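Local coordinates for uncharacterized protein (Streptococcus pneumoniae, PDB 3LFT) that binds L-tryptophan in the cleft between its two lobes and probably serves as the substrate-binding component of an ABC transporter, at residues K21-G26 and L65-A70; P85-A90 and K245-V250. One frame throughout, in Å; residues are numbered along the deposited sequence.

From the N terminus, the chain lays down strand 3-9, turns through helix 14-29 and, after another strand and helix, enters strand 65-69; contact 1 closes this first loop by resting residues 21-26 on residues 65-70. Helix 71-80 then leads to strand 86-89, where contact 2 opens. Its loop is far longer, 154 residues that include the whole four-stranded sheet of the other lobe, and it closes when helix 236-251 returns to lie on the six-stranded sheet that holds strands 65-69 and 86-89. The two contacts therefore follow in series, neither enclosing nor crossing the other. They meet through these neighbouring parallel strands, where Val66 O probably accepts a hydrogen bond from Ile87 N.

Contact 1 of 2, residues K21-G26 and L65-A70; sequences KGIQDG and LVVGIA. With TRP (tryptophan), chain C.
Two isoleucines share the same first-torsion well, CG1 anti to the carbonyl carbon (chi1 -71° in Ile23 and -50° in Ile69), and in both the chain is then extended out to CD1. The outcome is that Ile23 and Ile69 reach toward each other tip to tip, Ile23 CD1 lying 3.9 Å from Ile69 CD1. The same Ile23 methyl also approaches Ile69 CG1 at 4.1 Å and, on the strand two residues earlier, Val67 CG1 at 4.2 Å. One terminal methyl of the helix thus meets two successive inward side chains of the strand, whose alternation turns Val67 and Ile69 to the same side of the sheet. No hydrogen bond crosses the interface; it is a small apolar contact, with about 96 Å² buried, both sides summed.

This is how a helix is laid on a parallel sheet in the alpha/beta lobe of a periplasmic-binding-protein-like fold: strand 65-69 runs beside strand 3-9, and helix 14-29, which follows strand 3-9, packs on strand 65-69, while Ile23 also reaches Ala89 of strand 86-89. The helix backbone stays well back, the nearest CA atoms, those of Ile23 and Val67, being 9.8 Å apart. Ile247 of helix 236-251 joins the same core, touching both Ile23 and Val67, while Leu16, Ile19 and Tyr20 add further helix side chains against Ile69.

Past the strand, Ala70 stands at the N-cap position of helix 71-80 and belongs to the ligand pocket. Ala70 CB approaches the carboxylate atom O of the bound tryptophan at 3.5 Å, and Thr71 OG1 next door is hydrogen-bonded to the ligand.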
# COMPACT_ATOMS: atom_id res chain seq x y z
N LYS A 21 -4.59 12.95 2.28
CA LYS A 21 -4.29 14.34 1.92
C LYS A 21 -4.51 14.53 0.42
O LYS A 21 -5.13 15.51 -0.01
CB LYS A 21 -2.85 14.69 2.32
CG LYS A 21 -2.22 15.86 1.56
CD LYS A 21 -2.67 17.22 2.08
CE LYS A 21 -2.01 18.33 1.27
NZ LYS A 21 -0.78 17.85 0.58
N GLY A 22 -4.00 13.59 -0.38
CA GLY A 22 -4.20 13.61 -1.84
C GLY A 22 -5.67 13.59 -2.24
O GLY A 22 -6.09 14.32 -3.13
N ILE A 23 -6.47 12.76 -1.56
CA ILE A 23 -7.91 12.73 -1.82
C ILE A 23 -8.52 14.11 -1.63
O ILE A 23 -9.26 14.60 -2.49
CB ILE A 23 -8.62 11.68 -0.92
CG1 ILE A 23 -8.26 10.25 -1.37
CG2 ILE A 23 -10.16 11.91 -0.90
CD1 ILE A 23 -8.66 9.17 -0.36
N GLN A 24 -8.21 14.73 -0.49
CA GLN A 24 -8.72 16.06 -0.19
C GLN A 24 -8.25 17.07 -1.22
O GLN A 24 -9.04 17.92 -1.63
CB GLN A 24 -8.27 16.49 1.20
CG GLN A 24 -8.89 15.68 2.32
CD GLN A 24 -8.29 16.00 3.67
OE1 GLN A 24 -8.95 16.57 4.55
NE2 GLN A 24 -7.03 15.64 3.86
N ASP A 25 -7.00 16.98 -1.66
CA ASP A 25 -6.48 17.92 -2.65
C ASP A 25 -7.22 17.73 -3.97
O ASP A 25 -7.54 18.71 -4.63
CB ASP A 25 -4.99 17.73 -2.86
CG ASP A 25 -4.16 18.14 -1.65
OD1 ASP A 25 -4.68 18.86 -0.75
OD2 ASP A 25 -2.97 17.76 -1.62
N GLY A 26 -7.48 16.47 -4.35
CA GLY A 26 -8.13 16.21 -5.65
C GLY A 26 -9.57 16.67 -5.64
O GLY A 26 -10.04 17.26 -6.61
N LEU A 65 -21.57 8.25 -1.53
CA LEU A 65 -20.64 7.15 -1.81
C LEU A 65 -19.73 7.02 -0.60
O LEU A 65 -19.69 7.90 0.27
CB LEU A 65 -19.81 7.37 -3.09
CG LEU A 65 -18.96 8.64 -3.23
CD1 LEU A 65 -17.64 8.56 -2.43
CD2 LEU A 65 -18.65 8.89 -4.70
N VAL A 66 -18.99 5.91 -0.54
CA VAL A 66 -17.99 5.71 0.49
C VAL A 66 -16.64 5.39 -0.16
O VAL A 66 -16.58 4.90 -1.30
CB VAL A 66 -18.42 4.61 1.50
CG1 VAL A 66 -19.63 5.05 2.31
CG2 VAL A 66 -18.74 3.32 0.78
N VAL A 67 -15.58 5.64 0.60
CA VAL A 67 -14.20 5.50 0.13
C VAL A 67 -13.45 4.65 1.13
O VAL A 67 -13.48 4.96 2.32
CB VAL A 67 -13.50 6.89 0.04
CG1 VAL A 67 -12.09 6.75 -0.54
CG2 VAL A 67 -14.33 7.87 -0.80
N GLY A 68 -12.79 3.61 0.65
CA GLY A 68 -11.97 2.77 1.52
C GLY A 68 -10.51 2.92 1.20
O GLY A 68 -10.07 2.60 0.09
N ILE A 69 -9.75 3.44 2.16
CA ILE A 69 -8.30 3.60 2.01
C ILE A 69 -7.62 2.36 2.56
O ILE A 69 -7.70 2.08 3.76
CB ILE A 69 -7.75 4.87 2.74
CG1 ILE A 69 -8.57 6.11 2.37
CG2 ILE A 69 -6.26 5.06 2.37
CD1 ILE A 69 -8.12 7.42 3.06
N ALA A 70 -7.02 1.61 1.62
CA ALA A 70 -6.37 0.30 1.82
C ALA A 70 -7.38 -0.83 1.69
O ALA A 70 -8.58 -0.66 1.93
CB ALA A 70 -5.56 0.21 3.15
N TRP C . -2.11 -0.76 -1.37
CA TRP C . -2.34 -1.17 0.05
C TRP C . -3.51 -2.10 0.13
O TRP C . -4.10 -2.26 1.20
CB TRP C . -2.54 0.08 0.92
CG TRP C . -1.32 0.97 0.90
CD1 TRP C . -1.13 2.14 0.15
CD2 TRP C . -0.08 0.76 1.65
NE1 TRP C . 0.12 2.64 0.40
CE2 TRP C . 0.79 1.87 1.26
CE3 TRP C . 0.33 -0.22 2.52
CZ2 TRP C . 2.06 1.93 1.80
CZ3 TRP C . 1.61 -0.14 3.04
CH2 TRP C . 2.45 0.93 2.69
OXT TRP C . -3.87 -2.70 -0.89

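Contact 2 of 2, residues P85-A90 and K245-V250; sequences PVIMAA and KMIVQV. With TRP (tryptophan), chain C.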
# COMPACT_ATOMS: atom_id res chain seq x y z
N PRO A 85 -22.11 3.37 -4.17
CA PRO A 85 -20.74 3.34 -4.72
C PRO A 85 -19.65 3.27 -3.66
O PRO A 85 -19.68 4.00 -2.66
CB PRO A 85 -20.64 4.65 -5.50
CG PRO A 85 -22.05 4.98 -5.88
CD PRO A 85 -22.87 4.53 -4.69
N VAL A 86 -18.69 2.38 -3.89
CA VAL A 86 -17.52 2.21 -3.05
C VAL A 86 -16.29 2.53 -3.90
O VAL A 86 -16.07 1.92 -4.94
CB VAL A 86 -17.43 0.78 -2.52
CG1 VAL A 86 -16.14 0.57 -1.72
CG2 VAL A 86 -18.67 0.43 -1.67
N ILE A 87 -15.50 3.50 -3.44
CA ILE A 87 -14.31 3.90 -4.17
C ILE A 87 -13.08 3.38 -3.44
O ILE A 87 -12.86 3.71 -2.27
CB ILE A 87 -14.22 5.44 -4.31
CG1 ILE A 87 -15.52 6.04 -4.85
CG2 ILE A 87 -13.03 5.82 -5.18
CD1 ILE A 87 -16.08 5.46 -6.16
N MSE A 88 -12.30 2.56 -4.13
CA MSE A 88 -11.04 2.05 -3.61
C MSE A 88 -9.96 3.13 -3.69
O MSE A 88 -9.74 3.72 -4.75
CB MSE A 88 -10.56 0.89 -4.47
CG MSE A 88 -11.53 -0.30 -4.56
SE MSE A 88 -10.86 -1.74 -5.71
CE MSE A 88 -10.64 -0.77 -7.38
N ALA A 89 -9.30 3.39 -2.55
CA ALA A 89 -8.13 4.27 -2.55
C ALA A 89 -6.88 3.45 -2.25
O ALA A 89 -6.59 3.15 -1.07
CB ALA A 89 -8.31 5.37 -1.52
N ALA A 90 -6.17 3.11 -3.32
CA ALA A 90 -4.91 2.35 -3.24
C ALA A 90 -5.11 0.91 -2.76
O ALA A 90 -4.64 0.50 -1.70
CB ALA A 90 -3.86 3.10 -2.39
N LYS A 245 -10.21 12.53 -7.83
CA LYS A 245 -10.84 12.76 -9.12
C LYS A 245 -11.86 11.72 -9.49
O LYS A 245 -12.89 12.06 -10.08
CB LYS A 245 -9.78 12.94 -10.19
CG LYS A 245 -9.07 14.27 -9.98
CD LYS A 245 -7.97 14.55 -10.96
CE LYS A 245 -7.33 15.89 -10.64
NZ LYS A 245 -8.25 17.04 -10.84
N MSE A 246 -11.63 10.45 -9.15
CA MSE A 246 -12.64 9.40 -9.41
C MSE A 246 -13.86 9.57 -8.51
O MSE A 246 -14.97 9.32 -8.97
CB MSE A 246 -12.04 8.00 -9.26
CG MSE A 246 -10.96 7.74 -10.30
SE MSE A 246 -10.36 5.91 -10.32
CE MSE A 246 -11.90 5.13 -11.21
N ILE A 247 -13.67 10.02 -7.27
CA ILE A 247 -14.82 10.30 -6.41
C ILE A 247 -15.70 11.34 -7.11
O ILE A 247 -16.93 11.18 -7.14
CB ILE A 247 -14.34 10.83 -5.06
CG1 ILE A 247 -13.68 9.71 -4.25
CG2 ILE A 247 -15.50 11.41 -4.27
CD1 ILE A 247 -12.87 10.23 -3.06
N VAL A 248 -15.10 12.39 -7.65
CA VAL A 248 -15.87 13.43 -8.31
C VAL A 248 -16.58 12.86 -9.53
O VAL A 248 -17.76 13.18 -9.77
CB VAL A 248 -14.97 14.62 -8.68
CG1 VAL A 248 -15.70 15.61 -9.59
CG2 VAL A 248 -14.51 15.31 -7.39
N GLN A 249 -15.89 12.03 -10.32
CA GLN A 249 -16.54 11.42 -11.48
C GLN A 249 -17.82 10.68 -11.07
O GLN A 249 -18.84 10.74 -11.78
CB GLN A 249 -15.60 10.43 -12.14
CG GLN A 249 -14.59 10.93 -13.11
CD GLN A 249 -13.93 9.73 -13.77
OE1 GLN A 249 -14.44 9.17 -14.76
NE2 GLN A 249 -12.84 9.30 -13.19
N VAL A 250 -17.76 9.95 -9.96
CA VAL A 250 -18.89 9.17 -9.49
C VAL A 250 -19.98 10.07 -8.91
O VAL A 250 -21.15 9.87 -9.20
CB VAL A 250 -18.46 8.01 -8.55
CG1 VAL A 250 -19.69 7.28 -7.98
CG2 VAL A 250 -17.56 7.03 -9.30
N TRP C . -2.11 -0.76 -1.37
CA TRP C . -2.34 -1.17 0.05
C TRP C . -3.51 -2.10 0.13
O TRP C . -4.10 -2.26 1.20
CB TRP C . -2.54 0.08 0.92
CG TRP C . -1.32 0.97 0.90
CD1 TRP C . -1.13 2.14 0.15
CD2 TRP C . -0.08 0.76 1.65
NE1 TRP C . 0.12 2.64 0.40
CE2 TRP C . 0.79 1.87 1.26
CE3 TRP C . 0.33 -0.22 2.52
CZ2 TRP C . 2.06 1.93 1.80
CZ3 TRP C . 1.61 -0.14 3.04
CH2 TRP C . 2.45 0.93 2.69
OXT TRP C . -3.87 -2.70 -0.89
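Pro85, Ile87, Ile247 and Val250 form an apolar seam between strand 86-89, with Pro85 just before it, and helix 236-251, a helix-on-sheet layer in the lobe that holds the parallel six-stranded sheet of this binding-protein fold. The aliphatic contacts come in two kinds. End on, Ile87 and Val250 meet tip to tip, with Ile87 CD1 3.8 Å from Val250 CG2. Obliquely, Val250 CG1 crosses the Pro85 ring, 3.7 Å from Pro85 CB, while Ile247 CG1 passes Ile87 CG2 at 4.1 Å. Val250 divides its two methyls between these partners because CG1 is anti to the backbone N (chi1 175°), which leaves CG2 beside that N and facing Ile87.

Charged contact lies at the helix surface instead: Lys245 NZ makes salt bridges to Glu29 and Glu30, tying the helix to the end of helix 14-29 and the residue after it.

Contact with the ligand falls to the far end of the strand. There the chain leaves the sheet at Ala90, in the tryptophan pocket, where Ala90 CB packs 3.9 Å from the ligand's CD1 and the carbonyl Ala90 O accepts a 2.8 Å hydrogen bond from the ligand's amino N.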